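Local coordinates for protein extracellular sialidase/neuraminidase, putative (Aspergillus fumigatus, PDB 2XZI) that acts as a KDNase of the sialidase family, probably hydrolysing the glycosidic bond of terminal deaminoneuraminic acid (Kdn) residues, at residues A[306-311]-A[316-321]; A[288-293]-A[375-380]; A[109-114]-A[190-195]. All coordinates share one frame; numbering follows the deposited sequence. Where two conformers were deposited one is given.

Contact 1: residues A[306-311]-A[316-321]; sequences RVRISY and KKFNYG
Arg306 lies flat on the ring of Tyr320, its guanidinium stacked on one face with the planes 7° apart and Arg306 CZ 3.7 Å from the centroid of the Tyr320 ring, a cation-pi pair. The arginine chain folds at chi2 and chi3 (99° and 66°), which lets NH1 lie over the ring and also donate to the backbone: Arg306 NH1 to Tyr320 O is 2.9 Å, in the guanidinium plane. Arg308 runs extended across Phe318 CB, and its NH1 reaches Asn319 O at 3.0 Å. Two consecutive carbonyls of 316-321 are thus each gripped by an arginine. Between these and the hairpin end, Asn319 mimics a strand partner. Its backbone N donates to Ile309 O (2.9 Å), while its side-chain OD1 takes the N-H of Ile309 at 2.9 Å, a nearly straight bond in which the N-H approaches from above the plane of the Asn319 side-chain carbonyl. Further on, Ser310 CB sits over the centre of the Phe318 ring, 3.6 Å from the centroid, a CH-pi contact. Ser310 OG donates to Lys317 O at 2.7 Å and accepts from Asp312 N; a water joins Lys317 O to Tyr311 N. With Asp312 OD2 receiving Lys317 N, the serine, the aspartate and the aromatic resemble a variant Asp-box (BNR) hairpin, the hallmark turn of sialidase propeller blades.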
# COMPACT_ATOMS: atom_id res chain seq x y z
N ARG A 306 -3.14 5.22 13.44
CA ARG A 306 -2.85 6.60 13.80
C ARG A 306 -2.20 7.28 12.62
O ARG A 306 -1.17 6.80 12.13
CB ARG A 306 -1.85 6.60 14.95
CG ARG A 306 -1.52 7.99 15.52
CD ARG A 306 -2.33 8.27 16.79
NE ARG A 306 -1.96 7.37 17.88
CZ ARG A 306 -0.85 7.49 18.62
NH1 ARG A 306 0.02 8.48 18.41
NH2 ARG A 306 -0.60 6.59 19.57
N VAL A 307 -2.78 8.39 12.18
CA VAL A 307 -2.17 9.21 11.13
C VAL A 307 -1.43 10.38 11.78
O VAL A 307 -1.96 10.97 12.72
CB VAL A 307 -3.23 9.66 10.08
CG1 VAL A 307 -4.27 10.64 10.68
CG2 VAL A 307 -2.53 10.25 8.86
N ARG A 308 -0.23 10.69 11.29
CA ARG A 308 0.64 11.68 11.90
C ARG A 308 1.27 12.62 10.88
O ARG A 308 1.39 12.27 9.70
CB ARG A 308 1.81 10.98 12.58
CG ARG A 308 1.43 9.94 13.64
CD ARG A 308 2.71 9.29 14.06
NE ARG A 308 2.59 8.11 14.91
CZ ARG A 308 2.83 8.11 16.21
NH1 ARG A 308 3.13 9.25 16.84
NH2 ARG A 308 2.77 6.96 16.88
N ILE A 309 1.73 13.78 11.38
CA ILE A 309 2.42 14.78 10.57
C ILE A 309 3.82 15.04 11.13
O ILE A 309 4.00 15.16 12.36
CB ILE A 309 1.65 16.12 10.50
CG1 ILE A 309 0.24 15.93 9.89
CG2 ILE A 309 2.44 17.20 9.75
CD1 ILE A 309 -0.78 17.04 10.27
N SER A 310 4.81 15.12 10.24
CA SER A 310 6.12 15.67 10.64
C SER A 310 6.37 16.94 9.87
O SER A 310 6.14 16.98 8.66
CB SER A 310 7.25 14.69 10.36
OG SER A 310 8.51 15.28 10.73
N TYR A 311 6.91 17.94 10.56
CA TYR A 311 7.34 19.20 9.95
C TYR A 311 8.86 19.23 9.76
O TYR A 311 9.40 20.22 9.25
CB TYR A 311 6.91 20.37 10.83
CG TYR A 311 5.43 20.45 11.01
CD1 TYR A 311 4.62 20.99 10.02
CD2 TYR A 311 4.82 19.96 12.17
CE1 TYR A 311 3.24 21.06 10.18
CE2 TYR A 311 3.44 20.03 12.35
CZ TYR A 311 2.66 20.57 11.35
OH TYR A 311 1.30 20.64 11.53
N LYS A 316 12.45 13.63 11.16
CA LYS A 316 12.99 13.02 12.36
C LYS A 316 11.90 12.62 13.34
O LYS A 316 11.92 11.50 13.85
CB LYS A 316 14.01 13.92 13.06
CG LYS A 316 14.71 13.23 14.24
CD LYS A 316 15.96 13.98 14.70
CE LYS A 316 15.69 14.79 15.96
NZ LYS A 316 16.94 14.94 16.77
N LYS A 317 10.96 13.54 13.58
CA LYS A 317 9.90 13.33 14.56
C LYS A 317 8.54 13.62 13.96
O LYS A 317 8.34 14.64 13.30
CB LYS A 317 10.10 14.21 15.81
CG LYS A 317 9.24 13.78 16.99
CD LYS A 317 9.34 14.73 18.18
CE LYS A 317 8.68 14.13 19.41
NZ LYS A 317 7.28 13.68 19.16
N PHE A 318 7.61 12.71 14.23
CA PHE A 318 6.19 12.92 13.93
C PHE A 318 5.43 13.30 15.19
O PHE A 318 5.80 12.89 16.31
CB PHE A 318 5.59 11.65 13.31
CG PHE A 318 6.03 11.40 11.89
CD1 PHE A 318 7.27 10.85 11.62
CD2 PHE A 318 5.21 11.76 10.83
CE1 PHE A 318 7.70 10.63 10.32
CE2 PHE A 318 5.63 11.56 9.52
CZ PHE A 318 6.88 11.00 9.26
N ASN A 319 4.37 14.08 15.03
CA ASN A 319 3.51 14.43 16.15
C ASN A 319 2.69 13.21 16.59
O ASN A 319 2.79 12.13 16.01
CB ASN A 319 2.63 15.66 15.85
CG ASN A 319 1.60 15.46 14.70
OD1 ASN A 319 1.39 14.35 14.19
ND2 ASN A 319 0.94 16.55 14.32
N TYR A 320 1.88 13.38 17.63
CA TYR A 320 1.01 12.31 18.07
C TYR A 320 0.02 11.95 16.95
O TYR A 320 -0.22 10.76 16.68
CB TYR A 320 0.26 12.71 19.34
CG TYR A 320 -0.67 11.65 19.87
CD1 TYR A 320 -1.92 11.42 19.28
CD2 TYR A 320 -0.31 10.85 20.96
CE1 TYR A 320 -2.78 10.43 19.73
CE2 TYR A 320 -1.18 9.85 21.44
CZ TYR A 320 -2.41 9.66 20.81
OH TYR A 320 -3.29 8.69 21.25
N GLY A 321 -0.55 12.98 16.33
CA GLY A 321 -1.47 12.79 15.23
C GLY A 321 -2.87 12.55 15.74
O GLY A 321 -3.29 13.13 16.74
O HOH W 1 7.61 17.43 13.41

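Contact 2: residues A[288-293]-A[375-380]; sequences PARTIF and FNLSWI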
# COMPACT_ATOMS: atom_id res chain seq x y z
N PRO A 288 4.20 25.49 5.85
CA PRO A 288 5.12 24.54 6.48
C PRO A 288 5.11 23.20 5.73
O PRO A 288 4.05 22.65 5.48
CB PRO A 288 4.54 24.38 7.89
CG PRO A 288 3.08 24.70 7.75
CD PRO A 288 2.88 25.51 6.50
N ALA A 289 6.30 22.71 5.37
CA ALA A 289 6.42 21.43 4.69
C ALA A 289 5.96 20.30 5.59
O ALA A 289 6.21 20.32 6.80
CB ALA A 289 7.85 21.21 4.26
N ARG A 290 5.26 19.32 5.01
CA ARG A 290 4.69 18.22 5.80
C ARG A 290 4.89 16.86 5.15
O ARG A 290 4.69 16.70 3.94
CB ARG A 290 3.18 18.46 6.02
CG ARG A 290 2.82 19.81 6.70
CD ARG A 290 1.31 19.91 6.91
NE ARG A 290 0.75 21.26 7.06
CZ ARG A 290 0.43 22.07 6.05
NH1 ARG A 290 0.66 21.73 4.78
NH2 ARG A 290 -0.13 23.24 6.31
N THR A 291 5.24 15.87 5.98
CA THR A 291 5.23 14.47 5.63
C THR A 291 4.18 13.84 6.52
O THR A 291 4.09 14.17 7.72
CB THR A 291 6.59 13.80 5.91
OG1 THR A 291 7.64 14.49 5.23
CG2 THR A 291 6.61 12.36 5.43
N ILE A 292 3.37 12.96 5.93
CA ILE A 292 2.31 12.23 6.62
C ILE A 292 2.73 10.76 6.78
O ILE A 292 3.32 10.16 5.88
CB ILE A 292 0.96 12.29 5.83
CG1 ILE A 292 0.68 13.67 5.20
CG2 ILE A 292 -0.18 11.78 6.71
CD1 ILE A 292 0.57 14.85 6.20
N PHE A 293 2.43 10.18 7.95
CA PHE A 293 2.70 8.76 8.21
C PHE A 293 1.47 8.09 8.80
O PHE A 293 0.74 8.71 9.59
CB PHE A 293 3.90 8.60 9.15
CG PHE A 293 4.27 7.17 9.40
CD1 PHE A 293 4.89 6.41 8.41
CD2 PHE A 293 3.96 6.56 10.61
CE1 PHE A 293 5.22 5.08 8.61
CE2 PHE A 293 4.28 5.21 10.83
CZ PHE A 293 4.92 4.47 9.82
N PHE A 375 -9.82 12.74 4.84
CA PHE A 375 -9.78 13.70 5.93
C PHE A 375 -8.81 14.79 5.57
O PHE A 375 -7.91 14.57 4.76
CB PHE A 375 -9.39 13.03 7.27
CG PHE A 375 -8.21 12.10 7.17
CD1 PHE A 375 -6.92 12.59 7.22
CD2 PHE A 375 -8.39 10.72 7.06
CE1 PHE A 375 -5.83 11.74 7.15
CE2 PHE A 375 -7.30 9.87 7.00
CZ PHE A 375 -6.02 10.39 7.05
N ASN A 376 -9.00 15.98 6.12
CA ASN A 376 -8.04 17.05 5.88
C ASN A 376 -7.04 17.19 7.01
O ASN A 376 -7.11 16.51 8.03
CB ASN A 376 -8.73 18.37 5.54
CG ASN A 376 -9.63 18.90 6.65
OD1 ASN A 376 -9.78 18.30 7.72
ND2 ASN A 376 -10.26 20.03 6.37
N LEU A 377 -6.05 18.06 6.78
CA LEU A 377 -5.02 18.31 7.78
C LEU A 377 -5.66 18.83 9.06
O LEU A 377 -5.25 18.44 10.16
CB LEU A 377 -3.99 19.31 7.26
CG LEU A 377 -3.10 18.83 6.12
CD1 LEU A 377 -2.32 20.02 5.61
CD2 LEU A 377 -2.18 17.68 6.56
N SER A 378 -6.67 19.70 8.93
CA SER A 378 -7.38 20.21 10.09
C SER A 378 -7.94 19.10 10.97
O SER A 378 -7.85 19.17 12.18
CB SER A 378 -8.53 21.09 9.66
OG SER A 378 -9.24 21.50 10.81
N TRP A 379 -8.48 18.06 10.35
CA TRP A 379 -9.00 16.95 11.13
C TRP A 379 -7.89 16.31 11.97
O TRP A 379 -8.08 16.04 13.16
CB TRP A 379 -9.71 15.91 10.25
CG TRP A 379 -10.30 14.81 11.06
CD1 TRP A 379 -11.50 14.81 11.69
CD2 TRP A 379 -9.69 13.55 11.35
NE1 TRP A 379 -11.69 13.62 12.35
CE2 TRP A 379 -10.60 12.82 12.15
CE3 TRP A 379 -8.46 12.95 11.00
CZ2 TRP A 379 -10.32 11.53 12.62
CZ3 TRP A 379 -8.19 11.66 11.45
CH2 TRP A 379 -9.12 10.96 12.25
N ILE A 380 -6.72 16.09 11.38
CA ILE A 380 -5.61 15.50 12.14
C ILE A 380 -5.20 16.42 13.28
O ILE A 380 -5.05 15.97 14.42
CB ILE A 380 -4.37 15.26 11.26
CG1 ILE A 380 -4.71 14.35 10.07
CG2 ILE A 380 -3.25 14.63 12.09
CD1 ILE A 380 -3.55 14.16 9.05
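Leu377 lays one methyl, CD1, over the centre of one face of the Arg290 guanidinium, 3.5 Å from Arg290 CZ, and the two side chains approach from opposite directions. Arg290 puts CG beside its backbone N (chi1 -57°) and then runs extended to NE, which carries the charged end out from the strand to the leucine. The contact is dispersive and sits on a face, so the N-H groups at the edge remain available for hydrogen bonds. Arg290 NH2 forms a salt bridge with Asp3 near the N terminus, and NH1 donates to Asn284 OD1. On the opposite face Pro288 O lies over the rim of the group, so the guanidinium is sandwiched between a carbonyl oxygen and a methyl while its edges are tied down by polar bonds. The salt bridge to Asp3 probably offsets part of the cost of burying this charge.

The second branch of Leu377 works differently. Leu377 CD2 meets Ile292 CD1 at 4.0 Å, a purely apolar touch, so one leucine spans two side chains from the same side of the strand. Leu377 opens a short helix whose N-cap is Asn376: Asn376 OD1 accepts from Trp379 N at 2.9 Å, and it also receives Tyr11 N.

Around this point Ile292 also touches Val307 and Ile309 of the adjoining strand 305-310, Tyr283 of strand 279-284 packs on Leu377, and Ile349 of strand 349-356 touches both Ile292 and Leu377. Helix 377-381, following strand 368-375, thus packs its first turn against both strand 290-294 of one propeller blade and Ile349 of the next, its own.

Contact 3: residues A[109-114]-A[190-195]; sequences VDDDNT and GIRLTT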
# COMPACT_ATOMS: atom_id res chain seq x y z
N VAL A 109 2.53 6.95 -10.17
CA VAL A 109 2.06 7.73 -11.29
C VAL A 109 3.24 8.53 -11.85
O VAL A 109 3.89 9.28 -11.14
CB VAL A 109 0.91 8.69 -10.89
CG1 VAL A 109 0.48 9.53 -12.11
CG2 VAL A 109 -0.28 7.91 -10.30
N ASP A 110 3.51 8.33 -13.14
CA ASP A 110 4.60 9.05 -13.81
C ASP A 110 4.11 10.38 -14.40
O ASP A 110 2.91 10.62 -14.46
CB ASP A 110 5.28 8.18 -14.87
CG ASP A 110 6.78 8.45 -14.98
OD1 ASP A 110 7.25 9.55 -14.57
OD2 ASP A 110 7.49 7.56 -15.49
N ASP A 111 5.05 11.23 -14.86
CA ASP A 111 4.75 12.62 -15.25
C ASP A 111 3.80 12.73 -16.44
O ASP A 111 3.09 13.74 -16.60
CB ASP A 111 6.03 13.39 -15.63
CG ASP A 111 7.06 13.44 -14.52
OD1 ASP A 111 6.74 13.11 -13.36
OD2 ASP A 111 8.20 13.83 -14.82
N ASP A 112 3.83 11.72 -17.31
CA ASP A 112 3.00 11.67 -18.51
C ASP A 112 1.63 11.08 -18.23
O ASP A 112 0.82 10.91 -19.14
CB ASP A 112 3.69 10.83 -19.59
CG ASP A 112 3.84 9.36 -19.19
OD1 ASP A 112 4.03 9.08 -17.97
OD2 ASP A 112 3.75 8.48 -20.07
N ASN A 113 1.38 10.77 -16.95
CA ASN A 113 0.22 10.01 -16.49
C ASN A 113 0.19 8.52 -16.81
O ASN A 113 -0.84 7.88 -16.63
CB ASN A 113 -1.13 10.68 -16.81
CG ASN A 113 -2.20 10.30 -15.82
OD1 ASN A 113 -1.92 10.20 -14.62
ND2 ASN A 113 -3.42 10.06 -16.31
N THR A 114 1.32 7.95 -17.25
CA THR A 114 1.40 6.49 -17.22
C THR A 114 1.34 6.06 -15.75
O THR A 114 2.08 6.59 -14.91
CB THR A 114 2.69 5.96 -17.84
OG1 THR A 114 2.67 6.22 -19.25
CG2 THR A 114 2.85 4.45 -17.62
N GLY A 190 5.03 3.74 -4.86
CA GLY A 190 6.30 4.40 -5.20
C GLY A 190 6.11 5.90 -5.31
O GLY A 190 5.00 6.43 -5.14
N ILE A 191 7.21 6.60 -5.61
CA ILE A 191 7.21 8.06 -5.67
C ILE A 191 7.97 8.57 -6.87
O ILE A 191 8.77 7.85 -7.46
CB ILE A 191 7.83 8.69 -4.38
CG1 ILE A 191 9.29 8.25 -4.21
CG2 ILE A 191 6.94 8.37 -3.16
CD1 ILE A 191 9.98 8.83 -3.01
N ARG A 192 7.71 9.83 -7.20
CA ARG A 192 8.50 10.57 -8.19
C ARG A 192 9.22 11.69 -7.46
O ARG A 192 8.58 12.48 -6.74
CB ARG A 192 7.58 11.12 -9.29
CG ARG A 192 8.28 11.76 -10.49
CD ARG A 192 8.37 13.27 -10.32
NE ARG A 192 8.62 13.97 -11.59
CZ ARG A 192 9.09 15.21 -11.67
NH1 ARG A 192 9.38 15.91 -10.58
NH2 ARG A 192 9.28 15.76 -12.86
N LEU A 193 10.53 11.79 -7.68
CA LEU A 193 11.38 12.75 -6.98
C LEU A 193 11.33 14.12 -7.62
O LEU A 193 11.04 14.24 -8.82
CB LEU A 193 12.82 12.25 -6.95
CG LEU A 193 13.03 10.84 -6.40
CD1 LEU A 193 14.54 10.55 -6.30
CD2 LEU A 193 12.43 10.70 -5.01
N THR A 194 11.65 15.15 -6.83
CA THR A 194 11.79 16.50 -7.36
C THR A 194 12.76 16.49 -8.56
O THR A 194 12.54 17.20 -9.52
CB THR A 194 12.28 17.50 -6.28
OG1 THR A 194 13.50 17.00 -5.71
CG2 THR A 194 11.22 17.67 -5.20
N THR A 195 13.80 15.68 -8.49
CA THR A 195 14.81 15.58 -9.55
C THR A 195 14.40 14.72 -10.77
O THR A 195 15.15 14.62 -11.76
CB THR A 195 16.12 15.10 -8.98
OG1 THR A 195 15.87 14.01 -8.07
CG2 THR A 195 16.79 16.22 -8.19
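Asp111, deposited in two conformers, forms in one of them a salt bridge with Arg192 at the protein surface; the permanence of the pairing is therefore doubtful. The arginine grips side-on, through NE and NH2, one nitrogen to each oxygen. Its CG stands anti to the backbone N and the chain then bends at chi2 (-96°), which turns both nitrogens to the carboxylate. Arg192 NE reaches Asp111 OD1 at 2.7 Å on its syn lone pair, but the oxygen is tilted 31° from the guanidinium plane. Arg192 NH2 to Asp111 OD2 (3.0 Å) is the straighter bond and lies in that plane, though it meets the carboxylate from above. The two flat groups are turned 54° against each other, so the pairing is skewed, and Arg192 NE also makes a weak, longer bond to Asp111 OD2.

The bridge links adjacent blades of the propeller: Asp111 is in the hairpin turn between strands 101-109 and 115-122, Arg192 on strand 191-192 of the next blade.

Hydrogen bonds within the hairpin fix the turn that carries Asp111. Residues 110-113 form a type I turn, closed by Asn113 N to Asp110 O (2.9 Å). Asp110 OD1 takes the N-H of Asp111 and also pairs with Arg216. Asp112 makes an Asx turn, OD1 accepting from Thr114 N.

How the contacts relate
From the N terminus, contact 3 comes first: 109-114 with 190-195 closes a loop of 75 residues that holds the remaining strands of its own blade and ends on the next. It is complete before the others begin, about 25 Å from contact 1 and about 21 Å from contact 2, centre to centre. Contact 2 opens at 288-293 and closes at 375-380, a loop taking in strands 334-343, 349-356 and 368-375 of the last blade, whose fourth strand, 12-18, is N-terminal. Within it lies contact 1, closing the outer hairpin of blade 279-323. Contacts 1 and 2 touch, strands 290-294 and 305-310 being sheet neighbours and Phe318 packing on Phe293; contact 2 joins that blade to helix 377-381.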